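Eps1p (PDB 4TW5) is a yeast thioredoxin-family protein, whose crystallised fragment carries an N-terminal thioredoxin domain followed by a second domain with a thioredoxin-like arrangement of strands. Local coordinates at residues K25-I30 / I88-P93; A114-M119 / A195-N200; A131-Q136 / I189-L194; F248-G253 / V262-R267. All coordinates share one frame; numbering follows the deposited sequence. Where two conformers were deposited one is given.

How the contacts relate
Contact 1 comes first along the chain: it closes the loop from 25-30 to 88-93 and joins two antiparallel strands inside the sheet of the N-terminal thioredoxin domain. Contact 2 then opens at the end of helix 107-118, which packs on contact 1 through A114 and E117, and closes at 195-200. Contact 3 is nested within that loop, setting the segment 131-136 on helix 180-196, the helix whose last turn contact 2 uses. Contact 4 follows in series, closing the short connection between strand 247-249 and helix 259-265. L194 packs on A265 and V262, linking contacts 3 and 4, and contacts 2 and 3 share helix 180-196; contact 2 bridges back to the domain of contact 1.

Contact 1: residues K25-I30 / I88-P93; sequences KGLHII and IRLYNP
H28 and Y91 form a hydrogen-bonded pair in the antiparallel part of the thioredoxin-fold sheet, where strand 27-33 runs between 87-92 and its parallel neighbour 63-69. Both backbone links are nearly straight: H28 N reaches Y91 O at 3.1 Å, and Y91 N returns to H28 O. The I30-R89 pair repeats the pattern, with I30 N 2.7 Å from R89 O. Between them, I29 and L90 make a non-hydrogen-bonded pair with their CA atoms 4.6 Å apart.

Apolar packing differs on the two faces. On the face bearing I29 and L90, which helix 107-118 covers, L90 CD1 lies 3.7 Å from I29 CG1, while I29 CG2 meets I88 CG2. L90 has CG anti to the backbone N (chi1 -176°), which brings CD1 across to strand 27-30, 3.4 Å from H28 O. On the other face, against helix 19-23, I30 crosses Y91 at about a right angle and sets CD1 3.9 Å from the ring's CD1.

Polar ends gather beyond this ring. R89 pairs through NE with E87, E80 bonds Y91 OH, and R89 NH1 donates to Y91 OH at 3.1 Å, 18° out of the guanidinium plane.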
loop_
_atom_site.group_PDB
_atom_site.type_symbol
_atom_site.label_atom_id
_atom_site.label_comp_id
_atom_site.label_asym_id
_atom_site.label_seq_id
_atom_site.Cartn_x
_atom_site.Cartn_y
_atom_site.Cartn_z
ATOM N N LYS A 25 0.439 9.250 -53.822
ATOM C CA LYS A 25 0.549 10.401 -52.918
ATOM C C LYS A 25 -0.589 10.418 -51.904
ATOM O O LYS A 25 -1.740 10.176 -52.256
ATOM C CB LYS A 25 0.569 11.720 -53.701
ATOM C CG LYS A 25 1.842 11.965 -54.504
ATOM C CD LYS A 25 3.086 11.929 -53.619
ATOM C CE LYS A 25 4.337 11.704 -54.462
ATOM N NZ LYS A 25 5.555 11.547 -53.612
ATOM N N GLY A 26 -0.263 10.691 -50.643
ATOM C CA GLY A 26 -1.259 10.772 -49.588
ATOM C C GLY A 26 -2.002 9.484 -49.278
ATOM O O GLY A 26 -1.614 8.399 -49.694
ATOM N N LEU A 27 -3.094 9.617 -48.532
ATOM C CA LEU A 27 -3.953 8.487 -48.159
ATOM C C LEU A 27 -5.182 8.347 -49.034
ATOM O O LEU A 27 -5.733 9.327 -49.518
ATOM C CB LEU A 27 -4.398 8.619 -46.704
ATOM C CG LEU A 27 -3.272 8.561 -45.677
ATOM C CD1 LEU A 27 -3.756 8.863 -44.269
ATOM C CD2 LEU A 27 -2.718 7.160 -45.723
ATOM N N HIS A 28 -5.610 7.114 -49.254
ATOM C CA HIS A 28 -6.828 6.876 -50.006
ATOM C C HIS A 28 -7.738 5.917 -49.283
ATOM O O HIS A 28 -7.291 4.893 -48.768
ATOM C CB HIS A 28 -6.497 6.365 -51.397
ATOM C CG HIS A 28 -5.982 7.434 -52.297
ATOM N ND1 HIS A 28 -4.689 7.904 -52.219
ATOM C CD2 HIS A 28 -6.590 8.156 -53.268
ATOM C CE1 HIS A 28 -4.519 8.866 -53.111
ATOM N NE2 HIS A 28 -5.655 9.029 -53.768
ATOM N N ILE A 29 -9.007 6.286 -49.181
ATOM C CA ILE A 29 -10.019 5.399 -48.654
ATOM C C ILE A 29 -10.886 4.925 -49.810
ATOM O O ILE A 29 -11.653 5.698 -50.367
ATOM C CB ILE A 29 -10.876 6.082 -47.593
ATOM C CG1 ILE A 29 -10.013 6.552 -46.415
ATOM C CG2 ILE A 29 -11.933 5.142 -47.110
ATOM C CD1 ILE A 29 -10.801 7.320 -45.389
ATOM N N ILE A 30 -10.739 3.667 -50.194
ATOM C CA ILE A 30 -11.350 3.202 -51.424
ATOM C C ILE A 30 -12.509 2.239 -51.216
ATOM O O ILE A 30 -12.428 1.289 -50.431
ATOM C CB ILE A 30 -10.319 2.519 -52.324
ATOM C CG1 ILE A 30 -9.091 3.414 -52.489
ATOM C CG2 ILE A 30 -10.926 2.209 -53.697
ATOM C CD1 ILE A 30 -7.948 2.760 -53.264
ATOM N N ILE A 88 -14.512 -1.542 -48.069
ATOM C CA ILE A 88 -13.879 -0.247 -47.849
ATOM C C ILE A 88 -12.466 -0.365 -47.264
ATOM O O ILE A 88 -12.281 -0.933 -46.192
ATOM C CB ILE A 88 -14.727 0.607 -46.922
ATOM C CG1 ILE A 88 -16.182 0.579 -47.385
ATOM C CG2 ILE A 88 -14.179 2.037 -46.860
ATOM C CD1 ILE A 88 -17.103 1.329 -46.477
ATOM N N ARG A 89 -11.479 0.198 -47.957
ATOM C CA ARG A 89 -10.067 -0.000 -47.607
ATOM C C ARG A 89 -9.234 1.287 -47.540
ATOM O O ARG A 89 -9.533 2.271 -48.231
ATOM C CB ARG A 89 -9.411 -0.933 -48.617
ATOM C CG ARG A 89 -9.959 -2.342 -48.686
ATOM C CD ARG A 89 -9.081 -3.160 -49.599
ATOM N NE ARG A 89 -9.436 -4.569 -49.610
ATOM C CZ ARG A 89 -8.649 -5.525 -50.088
ATOM N NH1 ARG A 89 -7.472 -5.219 -50.604
ATOM N NH2 ARG A 89 -9.044 -6.787 -50.062
ATOM N N LEU A 90 -8.200 1.270 -46.694
ATOM C CA LEU A 90 -7.218 2.345 -46.611
ATOM C C LEU A 90 -5.878 1.961 -47.251
ATOM O O LEU A 90 -5.276 0.936 -46.923
ATOM C CB LEU A 90 -6.984 2.764 -45.160
ATOM C CG LEU A 90 -6.027 3.958 -44.950
ATOM C CD1 LEU A 90 -6.626 5.281 -45.502
ATOM C CD2 LEU A 90 -5.684 4.110 -43.489
ATOM N N TYR A 91 -5.407 2.797 -48.164
ATOM C CA TYR A 91 -4.118 2.600 -48.803
ATOM C C TYR A 91 -3.208 3.782 -48.535
ATOM O O TYR A 91 -3.679 4.889 -48.266
ATOM C CB TYR A 91 -4.288 2.411 -50.303
ATOM C CG TYR A 91 -4.821 1.053 -50.703
ATOM C CD1 TYR A 91 -6.160 0.728 -50.513
ATOM C CD2 TYR A 91 -4.000 0.112 -51.312
ATOM C CE1 TYR A 91 -6.658 -0.511 -50.891
ATOM C CE2 TYR A 91 -4.493 -1.132 -51.694
ATOM C CZ TYR A 91 -5.825 -1.427 -51.480
ATOM O OH TYR A 91 -6.335 -2.637 -51.857
ATOM N N ASN A 92 -1.903 3.538 -48.530
ATOM C CA ASN A 92 -0.950 4.635 -48.567
ATOM C C ASN A 92 -0.083 4.416 -49.822
ATOM O O ASN A 92 -0.349 3.479 -50.581
ATOM C CB ASN A 92 -0.177 4.747 -47.248
ATOM C CG ASN A 92 0.693 3.517 -46.919
ATOM O OD1 ASN A 92 0.892 2.607 -47.722
ATOM N ND2 ASN A 92 1.225 3.521 -45.711
ATOM N N PRO A 93 0.907 5.284 -50.087
ATOM C CA PRO A 93 1.786 5.019 -51.243
ATOM C C PRO A 93 2.505 3.651 -51.243
ATOM O O PRO A 93 2.887 3.173 -52.316
ATOM C CB PRO A 93 2.821 6.156 -51.161
ATOM C CG PRO A 93 2.110 7.261 -50.475
ATOM C CD PRO A 93 1.175 6.613 -49.488
#

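Contact 2: residues A114-M119 / A195-N200; sequences ARRESM and AVDDIN
R116 and V196 bring their CA atoms to 6.4 Å, the closest CA pair between the two segments, where the last turn of helix 107-118 meets the end of helix 180-196. Just past V196 the chain turns through D198, whose positive phi makes it the C-prime residue of a Schellman motif: I199 N bonds to L194 O, and D198 N, weakly, to A195 O.

V196 presents both methyls to the first helix. CG1 lies 3.8 Å from R115 CB, and CG2 is almost equally near the same carbon; CG2 also approaches the sulfur of M119, with SD at 4.2 Å. The valine branches thus sit over the root of R115, while the extended arginine chain carries its guanidinium on to a salt bridge with E57.

The polar half of the contact is the salt bridge between R116 and D197. R116 has CG anti to the backbone N (chi1 -154°) and bends at chi3, which swings NE to within 3.1 Å of D197 OD2. That bond uses the syn lone pair of OD2, and the guanidinium and carboxylate planes are only 28° apart. NH2 adds a second, weak bond to OD2. R266 lies close to the same carboxylate, its own link to OD2 being long and weak, so the aspartate probably offsets the charge of both arginines.

The contact joins the end of the N-terminal thioredoxin domain to the second, thioredoxin-like domain: R116 O accepts from Q193 of helix 180-196, M119 packs on R192 of that helix, and I199 leads into strand 200-205.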
loop_
_atom_site.group_PDB
_atom_site.type_symbol
_atom_site.label_atom_id
_atom_site.label_comp_id
_atom_site.label_asym_id
_atom_site.label_seq_id
_atom_site.Cartn_x
_atom_site.Cartn_y
_atom_site.Cartn_z
ATOM N N ALA A 114 -11.595 8.807 -41.507
ATOM C CA ALA A 114 -10.516 9.490 -42.195
ATOM C C ALA A 114 -9.746 10.384 -41.198
ATOM O O ALA A 114 -8.505 10.328 -41.131
ATOM C CB ALA A 114 -11.037 10.290 -43.383
ATOM N N ARG A 115 -10.462 11.149 -40.377
ATOM C CA ARG A 115 -9.790 11.985 -39.378
ATOM C C ARG A 115 -8.952 11.153 -38.393
ATOM O O ARG A 115 -7.853 11.533 -38.034
ATOM C CB ARG A 115 -10.792 12.831 -38.598
ATOM C CG ARG A 115 -11.462 13.907 -39.420
ATOM C CD ARG A 115 -12.547 14.550 -38.629
ATOM N NE ARG A 115 -13.158 15.666 -39.326
ATOM C CZ ARG A 115 -14.317 16.209 -38.974
ATOM N NH1 ARG A 115 -14.973 15.726 -37.927
ATOM N NH2 ARG A 115 -14.811 17.237 -39.658
ATOM N N ARG A 116 -9.483 10.016 -37.975
ATOM C CA ARG A 116 -8.771 9.127 -37.057
ATOM C C ARG A 116 -7.426 8.684 -37.671
ATOM O O ARG A 116 -6.380 8.786 -37.049
ATOM C CB ARG A 116 -9.673 7.929 -36.715
ATOM C CG ARG A 116 -9.387 7.269 -35.389
ATOM C CD ARG A 116 -10.392 6.151 -35.073
ATOM N NE ARG A 116 -11.745 6.667 -35.074
ATOM C CZ ARG A 116 -12.688 6.285 -35.922
ATOM N NH1 ARG A 116 -12.437 5.344 -36.813
ATOM N NH2 ARG A 116 -13.884 6.842 -35.867
ATOM N N GLU A 117 -7.473 8.260 -38.927
ATOM C CA GLU A 117 -6.321 7.747 -39.626
ATOM C C GLU A 117 -5.275 8.782 -39.988
ATOM O O GLU A 117 -4.116 8.432 -40.194
ATOM C CB GLU A 117 -6.774 7.019 -40.893
ATOM C CG GLU A 117 -7.559 5.742 -40.557
ATOM C CD GLU A 117 -6.829 4.811 -39.583
ATOM O OE1 GLU A 117 -5.583 4.652 -39.680
ATOM O OE2 GLU A 117 -7.510 4.256 -38.695
ATOM N N SER A 118 -5.671 10.041 -40.112
ATOM C CA SER A 118 -4.708 11.089 -40.401
ATOM C C SER A 118 -3.796 11.327 -39.197
ATOM O O SER A 118 -2.700 11.852 -39.338
ATOM C CB SER A 118 -5.403 12.396 -40.795
ATOM O OG SER A 118 -5.708 13.145 -39.647
ATOM N N MET A 119 -4.231 10.916 -38.015
ATOM C CA MET A 119 -3.428 11.163 -36.825
ATOM C C MET A 119 -2.566 9.979 -36.432
ATOM O O MET A 119 -1.907 10.001 -35.402
ATOM C CB MET A 119 -4.316 11.562 -35.663
ATOM C CG MET A 119 -4.441 13.061 -35.553
ATOM S SD MET A 119 -5.857 13.365 -34.578
ATOM C CE MET A 119 -5.359 14.663 -33.464
ATOM N N ALA A 195 -9.431 11.504 -29.566
ATOM C CA ALA A 195 -9.869 12.879 -29.432
ATOM C C ALA A 195 -10.866 13.301 -30.546
ATOM O O ALA A 195 -11.728 14.133 -30.309
ATOM C CB ALA A 195 -8.665 13.806 -29.421
ATOM N N VAL A 196 -10.747 12.712 -31.735
ATOM C CA VAL A 196 -11.675 12.963 -32.849
ATOM C C VAL A 196 -13.067 12.513 -32.461
ATOM O O VAL A 196 -14.068 13.143 -32.813
ATOM C CB VAL A 196 -11.239 12.228 -34.150
ATOM C CG1 VAL A 196 -12.380 12.167 -35.182
ATOM C CG2 VAL A 196 -10.013 12.883 -34.744
ATOM N N ASP A 197 -13.136 11.416 -31.718
ATOM C CA ASP A 197 -14.428 10.897 -31.299
ATOM C C ASP A 197 -14.851 11.468 -29.976
ATOM O O ASP A 197 -15.812 11.005 -29.375
ATOM C CB ASP A 197 -14.385 9.387 -31.223
ATOM C CG ASP A 197 -14.300 8.762 -32.588
ATOM O OD1 ASP A 197 -15.133 9.138 -33.454
ATOM O OD2 ASP A 197 -13.388 7.932 -32.799
ATOM N N ASP A 198 -14.130 12.490 -29.535
ATOM C CA ASP A 198 -14.467 13.172 -28.296
ATOM C C ASP A 198 -14.500 12.166 -27.129
ATOM O O ASP A 198 -15.337 12.255 -26.236
ATOM C CB ASP A 198 -15.803 13.901 -28.436
ATOM C CG ASP A 198 -15.988 14.993 -27.402
ATOM O OD1 ASP A 198 -14.974 15.526 -26.917
ATOM O OD2 ASP A 198 -17.150 15.313 -27.060
ATOM N N ILE A 199 -13.608 11.183 -27.188
ATOM C CA ILE A 199 -13.323 10.278 -26.068
ATOM C C ILE A 199 -12.039 10.765 -25.386
ATOM O O ILE A 199 -11.007 11.000 -26.035
ATOM C CB ILE A 199 -13.221 8.824 -26.558
ATOM C CG1 ILE A 199 -14.605 8.372 -27.057
ATOM C CG2 ILE A 199 -12.709 7.881 -25.445
ATOM C CD1 ILE A 199 -14.616 7.031 -27.698
ATOM N N ASN A 200 -12.109 10.967 -24.081
ATOM C CA ASN A 200 -10.952 11.456 -23.356
ATOM C C ASN A 200 -9.952 10.321 -23.065
ATOM O O ASN A 200 -10.308 9.133 -23.102
ATOM C CB ASN A 200 -11.394 12.146 -22.074
ATOM C CG ASN A 200 -12.142 13.435 -22.358
ATOM O OD1 ASN A 200 -12.377 13.763 -23.504
ATOM N ND2 ASN A 200 -12.512 14.157 -21.329
#

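Contact 3: residues A131-Q136 / I189-L194; sequences AKSESQ and IISRQL
R192 lays one face of its guanidinium on the methyl of A131, whose CB stands 3.4 Å above the centre of the group. The arginine chain bends at chi3 (55°) to bring the flat end there, and on the way CD passes 3.6 Å from K132 O. A water links the same region, accepting from R192 NH1 and donating to K132 O and E134 OE2, though at doubtfully short distances. The charged ends of E134 and R192 stay apart, with OE2 4.7 Å from NH1, and meet through this water; their aliphatic parts approach more closely, crossing at CG.

Through the S191 hydroxyl the helix also binds the loop backbone: E134 N donates to S191 OG at 3.1 Å, with an N-H...O angle of 145°. S191 holds OG between its backbone N and carbonyl carbon (chi1 77°), and the same hydroxyl bonds to K188 O one turn earlier, which fixes its rotation. Beside it S135 N donates to S133 OG at 3.2 Å, which also bonds to S168.

The loop crosses helix 180-196, and its ST turn leads into strand 136-137, which pairs with 200-205 at the sheet edge of the thioredoxin-like second domain.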
loop_
_atom_site.group_PDB
_atom_site.type_symbol
_atom_site.label_atom_id
_atom_site.label_comp_id
_atom_site.label_asym_id
_atom_site.label_seq_id
_atom_site.Cartn_x
_atom_site.Cartn_y
_atom_site.Cartn_z
ATOM N N ALA A 131 3.416 16.946 -32.282
ATOM C CA ALA A 131 2.097 17.054 -31.670
ATOM C C ALA A 131 2.151 16.827 -30.165
ATOM O O ALA A 131 3.044 16.143 -29.652
ATOM C CB ALA A 131 1.157 16.103 -32.304
ATOM N N LYS A 132 1.212 17.446 -29.469
ATOM C CA LYS A 132 1.016 17.237 -28.042
ATOM C C LYS A 132 0.286 15.915 -27.809
ATOM O O LYS A 132 -0.473 15.457 -28.668
ATOM C CB LYS A 132 0.216 18.382 -27.442
ATOM C CG LYS A 132 0.367 18.568 -25.952
ATOM C CD LYS A 132 -0.986 18.948 -25.336
ATOM C CE LYS A 132 -1.664 20.045 -26.124
ATOM N NZ LYS A 132 -3.034 20.351 -25.594
ATOM N N SER A 133 0.527 15.286 -26.664
ATOM C CA SER A 133 -0.317 14.180 -26.249
ATOM C C SER A 133 -1.606 14.759 -25.680
ATOM O O SER A 133 -1.571 15.747 -24.948
ATOM C CB SER A 133 0.388 13.299 -25.226
ATOM O OG SER A 133 -0.506 12.342 -24.687
ATOM N N GLU A 134 -2.746 14.192 -26.056
ATOM C CA GLU A 134 -4.018 14.636 -25.488
ATOM C C GLU A 134 -4.291 13.981 -24.128
ATOM O O GLU A 134 -5.231 14.387 -23.430
ATOM C CB GLU A 134 -5.189 14.335 -26.443
ATOM C CG GLU A 134 -5.185 15.131 -27.767
ATOM C CD GLU A 134 -4.950 16.629 -27.569
ATOM O OE1 GLU A 134 -5.647 17.253 -26.740
ATOM O OE2 GLU A 134 -4.060 17.192 -28.244
ATOM N N SER A 135 -3.469 12.984 -23.754
ATOM C CA SER A 135 -3.674 12.212 -22.533
ATOM C C SER A 135 -3.598 13.092 -21.290
ATOM O O SER A 135 -2.649 13.814 -21.107
ATOM C CB SER A 135 -2.637 11.092 -22.454
ATOM O OG SER A 135 -2.687 10.386 -21.229
ATOM N N GLN A 136 -4.607 13.040 -20.428
ATOM C CA GLN A 136 -4.610 13.919 -19.253
ATOM C C GLN A 136 -4.049 13.283 -17.981
ATOM O O GLN A 136 -4.234 12.099 -17.706
ATOM C CB GLN A 136 -6.027 14.416 -18.983
ATOM C CG GLN A 136 -6.562 15.339 -20.060
ATOM C CD GLN A 136 -8.075 15.548 -19.958
ATOM O OE1 GLN A 136 -8.848 14.936 -20.707
ATOM N NE2 GLN A 136 -8.500 16.410 -19.033
ATOM N N ILE A 189 -0.552 8.128 -29.708
ATOM C CA ILE A 189 -1.305 7.995 -30.945
ATOM C C ILE A 189 -2.797 7.715 -30.612
ATOM O O ILE A 189 -3.692 8.400 -31.114
ATOM C CB ILE A 189 -0.695 6.869 -31.837
ATOM C CG1 ILE A 189 0.734 7.223 -32.237
ATOM C CG2 ILE A 189 -1.505 6.642 -33.087
ATOM C CD1 ILE A 189 1.515 6.067 -32.862
ATOM N N ILE A 190 -3.032 6.781 -29.696
ATOM C CA ILE A 190 -4.359 6.493 -29.169
ATOM C C ILE A 190 -5.048 7.722 -28.629
ATOM O O ILE A 190 -6.267 7.877 -28.825
ATOM C CB ILE A 190 -4.291 5.441 -28.071
ATOM C CG1 ILE A 190 -3.836 4.118 -28.671
ATOM C CG2 ILE A 190 -5.609 5.296 -27.348
ATOM C CD1 ILE A 190 -3.386 3.117 -27.651
ATOM N N SER A 191 -4.322 8.579 -27.915
ATOM C CA SER A 191 -4.972 9.746 -27.327
ATOM C C SER A 191 -5.467 10.700 -28.418
ATOM O O SER A 191 -6.551 11.258 -28.316
ATOM C CB SER A 191 -4.051 10.484 -26.376
ATOM O OG SER A 191 -3.098 11.250 -27.083
ATOM N N ARG A 192 -4.682 10.859 -29.475
ATOM C CA ARG A 192 -5.056 11.791 -30.520
ATOM C C ARG A 192 -6.180 11.214 -31.385
ATOM O O ARG A 192 -7.065 11.929 -31.769
ATOM C CB ARG A 192 -3.844 12.155 -31.368
ATOM C CG ARG A 192 -2.929 13.178 -30.678
ATOM C CD ARG A 192 -1.584 13.401 -31.405
ATOM N NE ARG A 192 -1.640 13.784 -32.823
ATOM C CZ ARG A 192 -2.004 14.981 -33.278
ATOM N NH1 ARG A 192 -2.357 15.936 -32.439
ATOM N NH2 ARG A 192 -1.988 15.227 -34.578
ATOM N N GLN A 193 -6.153 9.926 -31.672
ATOM C CA GLN A 193 -7.210 9.330 -32.474
ATOM C C GLN A 193 -8.560 9.370 -31.741
ATOM O O GLN A 193 -9.581 9.695 -32.337
ATOM C CB GLN A 193 -6.828 7.894 -32.856
ATOM C CG GLN A 193 -5.687 7.822 -33.878
ATOM C CD GLN A 193 -5.410 6.399 -34.331
ATOM O OE1 GLN A 193 -5.262 5.507 -33.512
ATOM N NE2 GLN A 193 -5.340 6.184 -35.635
ATOM N N LEU A 194 -8.547 9.116 -30.433
ATOM C CA LEU A 194 -9.771 9.113 -29.650
ATOM C C LEU A 194 -10.305 10.516 -29.452
ATOM O O LEU A 194 -11.492 10.700 -29.157
ATOM C CB LEU A 194 -9.568 8.443 -28.292
ATOM C CG LEU A 194 -9.530 6.919 -28.390
ATOM C CD1 LEU A 194 -9.339 6.274 -27.012
ATOM C CD2 LEU A 194 -10.772 6.380 -29.090
HETATM O O HOH W 1 -2.378 16.647 -30.043
#

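Contact 4: residues F248-G253 / V262-R267; sequences FDYPNG and VDFARR
F264 turns one face of its ring to the segment 248-253, and both Y250 CA and P251 CD lie over that face. The Y250 CA is 4.2 Å from the ring centroid and 17° off the normal, a CH-pi contact, while P251 CD comes down on the CD1-CE1 side, 3.4 Å from F264 CD1. The edge of the Y250 ring points at the same face in an offset edge-to-face pair, with centroids 5.5 Å apart and planes at 81°. At the rim of the F264 ring the backbone takes over: F248 O lies in the ring plane, 3.3 Å from CZ.

F264, with CG anti to the backbone N (chi1 169°), carries its ring to the end of the strand; Y250 CE1 lies 3.7 Å from F264 CB. F248 adds its CB at 4.0 Å from F264 CZ, and R267 brings NH1 near P251 CG.

Around this, Y250 stacks with Y261, and F264 also packs on L237 and L156 of the sheet. D249 points away and makes a salt bridge to R228 of the second subunit.

No hydrogen bond crosses between the two segments. Between them the helix meets the strand end by ring and proline packing, joining helix 259-265 to edge strand 247-249 of the second, thioredoxin-like domain, with the C-H rim of F264 probably drawn electrostatically to the F248 carbonyl.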
loop_
_atom_site.group_PDB
_atom_site.type_symbol
_atom_site.label_atom_id
_atom_site.label_comp_id
_atom_site.label_asym_id
_atom_site.label_seq_id
_atom_site.Cartn_x
_atom_site.Cartn_y
_atom_site.Cartn_z
ATOM N N PHE A 248 -14.157 -0.901 -17.308
ATOM C CA PHE A 248 -13.895 -2.113 -18.100
ATOM C C PHE A 248 -12.424 -2.210 -18.566
ATOM O O PHE A 248 -11.982 -1.374 -19.351
ATOM C CB PHE A 248 -14.823 -2.148 -19.315
ATOM C CG PHE A 248 -16.288 -2.251 -18.952
ATOM C CD1 PHE A 248 -16.902 -3.498 -18.853
ATOM C CD2 PHE A 248 -17.033 -1.120 -18.678
ATOM C CE1 PHE A 248 -18.224 -3.603 -18.514
ATOM C CE2 PHE A 248 -18.348 -1.223 -18.327
ATOM C CZ PHE A 248 -18.952 -2.460 -18.255
ATOM N N ASP A 249 -11.686 -3.223 -18.086
ATOM C CA ASP A 249 -10.300 -3.469 -18.527
ATOM C C ASP A 249 -10.212 -3.811 -20.001
ATOM O O ASP A 249 -11.084 -4.485 -20.558
ATOM C CB ASP A 249 -9.640 -4.618 -17.763
ATOM C CG ASP A 249 -9.259 -4.244 -16.351
ATOM O OD1 ASP A 249 -9.587 -3.121 -15.913
ATOM O OD2 ASP A 249 -8.569 -5.060 -15.698
ATOM N N TYR A 250 -9.130 -3.371 -20.629
ATOM C CA TYR A 250 -8.844 -3.758 -21.998
ATOM C C TYR A 250 -8.755 -5.297 -22.098
ATOM O O TYR A 250 -8.009 -5.932 -21.356
ATOM C CB TYR A 250 -7.549 -3.094 -22.478
ATOM C CG TYR A 250 -7.298 -3.330 -23.945
ATOM C CD1 TYR A 250 -8.028 -2.652 -24.893
ATOM C CD2 TYR A 250 -6.371 -4.264 -24.376
ATOM C CE1 TYR A 250 -7.832 -2.868 -26.227
ATOM C CE2 TYR A 250 -6.168 -4.485 -25.707
ATOM C CZ TYR A 250 -6.905 -3.773 -26.630
ATOM O OH TYR A 250 -6.719 -3.975 -27.969
ATOM N N PRO A 251 -9.573 -5.905 -22.969
ATOM C CA PRO A 251 -9.742 -7.367 -23.013
ATOM C C PRO A 251 -8.676 -8.118 -23.787
ATOM O O PRO A 251 -8.342 -9.235 -23.431
ATOM C CB PRO A 251 -11.089 -7.528 -23.717
ATOM C CG PRO A 251 -11.145 -6.378 -24.635
ATOM C CD PRO A 251 -10.466 -5.227 -23.920
ATOM N N ASN A 252 -8.165 -7.533 -24.857
ATOM C CA ASN A 252 -7.206 -8.239 -25.694
ATOM C C ASN A 252 -5.777 -8.151 -25.132
ATOM O O ASN A 252 -5.555 -7.670 -24.014
ATOM C CB ASN A 252 -7.267 -7.701 -27.115
ATOM C CG ASN A 252 -8.694 -7.558 -27.608
ATOM O OD1 ASN A 252 -9.551 -8.393 -27.308
ATOM N ND2 ASN A 252 -8.966 -6.480 -28.335
ATOM N N GLY A 253 -4.812 -8.677 -25.868
ATOM C CA GLY A 253 -3.452 -8.676 -25.357
ATOM C C GLY A 253 -2.754 -7.346 -25.581
ATOM O O GLY A 253 -3.323 -6.425 -26.174
ATOM N N VAL A 262 -8.301 1.785 -29.614
ATOM C CA VAL A 262 -9.242 2.804 -30.083
ATOM C C VAL A 262 -10.632 2.192 -30.217
ATOM O O VAL A 262 -11.618 2.717 -29.683
ATOM C CB VAL A 262 -8.799 3.414 -31.440
ATOM C CG1 VAL A 262 -9.932 4.233 -32.075
ATOM C CG2 VAL A 262 -7.580 4.306 -31.246
ATOM N N ASP A 263 -10.695 1.050 -30.891
ATOM C CA ASP A 263 -11.962 0.368 -31.130
ATOM C C ASP A 263 -12.593 -0.153 -29.841
ATOM O O ASP A 263 -13.804 -0.221 -29.743
ATOM C CB ASP A 263 -11.778 -0.739 -32.165
ATOM C CG ASP A 263 -11.361 -0.175 -33.526
ATOM O OD1 ASP A 263 -11.699 1.013 -33.801
ATOM O OD2 ASP A 263 -10.706 -0.904 -34.314
ATOM N N PHE A 264 -11.780 -0.530 -28.860
ATOM C CA PHE A 264 -12.326 -0.902 -27.564
ATOM C C PHE A 264 -12.988 0.304 -26.921
ATOM O O PHE A 264 -14.123 0.228 -26.449
ATOM C CB PHE A 264 -11.241 -1.455 -26.641
ATOM C CG PHE A 264 -11.674 -1.605 -25.208
ATOM C CD1 PHE A 264 -12.514 -2.653 -24.816
ATOM C CD2 PHE A 264 -11.239 -0.715 -24.257
ATOM C CE1 PHE A 264 -12.895 -2.821 -23.496
ATOM C CE2 PHE A 264 -11.610 -0.852 -22.930
ATOM C CZ PHE A 264 -12.445 -1.912 -22.539
ATOM N N ALA A 265 -12.295 1.431 -26.951
ATOM C CA ALA A 265 -12.798 2.657 -26.334
ATOM C C ALA A 265 -14.084 3.139 -26.989
ATOM O O ALA A 265 -14.808 3.927 -26.411
ATOM C CB ALA A 265 -11.740 3.764 -26.400
ATOM N N ARG A 266 -14.353 2.657 -28.194
ATOM C CA ARG A 266 -15.476 3.123 -28.980
ATOM C C ARG A 266 -16.659 2.164 -28.981
ATOM O O ARG A 266 -17.696 2.481 -29.527
ATOM C CB ARG A 266 -14.999 3.429 -30.403
ATOM C CG ARG A 266 -14.600 4.885 -30.572
ATOM C CD ARG A 266 -13.690 5.116 -31.740
ATOM N NE ARG A 266 -13.865 4.167 -32.833
ATOM C CZ ARG A 266 -14.734 4.276 -33.829
ATOM N NH1 ARG A 266 -15.589 5.295 -33.895
ATOM N NH2 ARG A 266 -14.751 3.340 -34.759
ATOM N N ARG A 267 -16.511 1.014 -28.337
ATOM C CA ARG A 267 -17.591 0.038 -28.244
ATOM C C ARG A 267 -18.786 0.574 -27.464
ATOM O O ARG A 267 -18.614 1.284 -26.467
ATOM C CB ARG A 267 -17.117 -1.230 -27.525
ATOM C CG ARG A 267 -16.715 -2.462 -28.331
ATOM C CD ARG A 267 -15.915 -3.406 -27.399
ATOM N NE ARG A 267 -15.293 -4.565 -28.055
ATOM C CZ ARG A 267 -14.015 -4.937 -27.909
ATOM N NH1 ARG A 267 -13.184 -4.212 -27.175
ATOM N NH2 ARG A 267 -13.550 -6.023 -28.520
#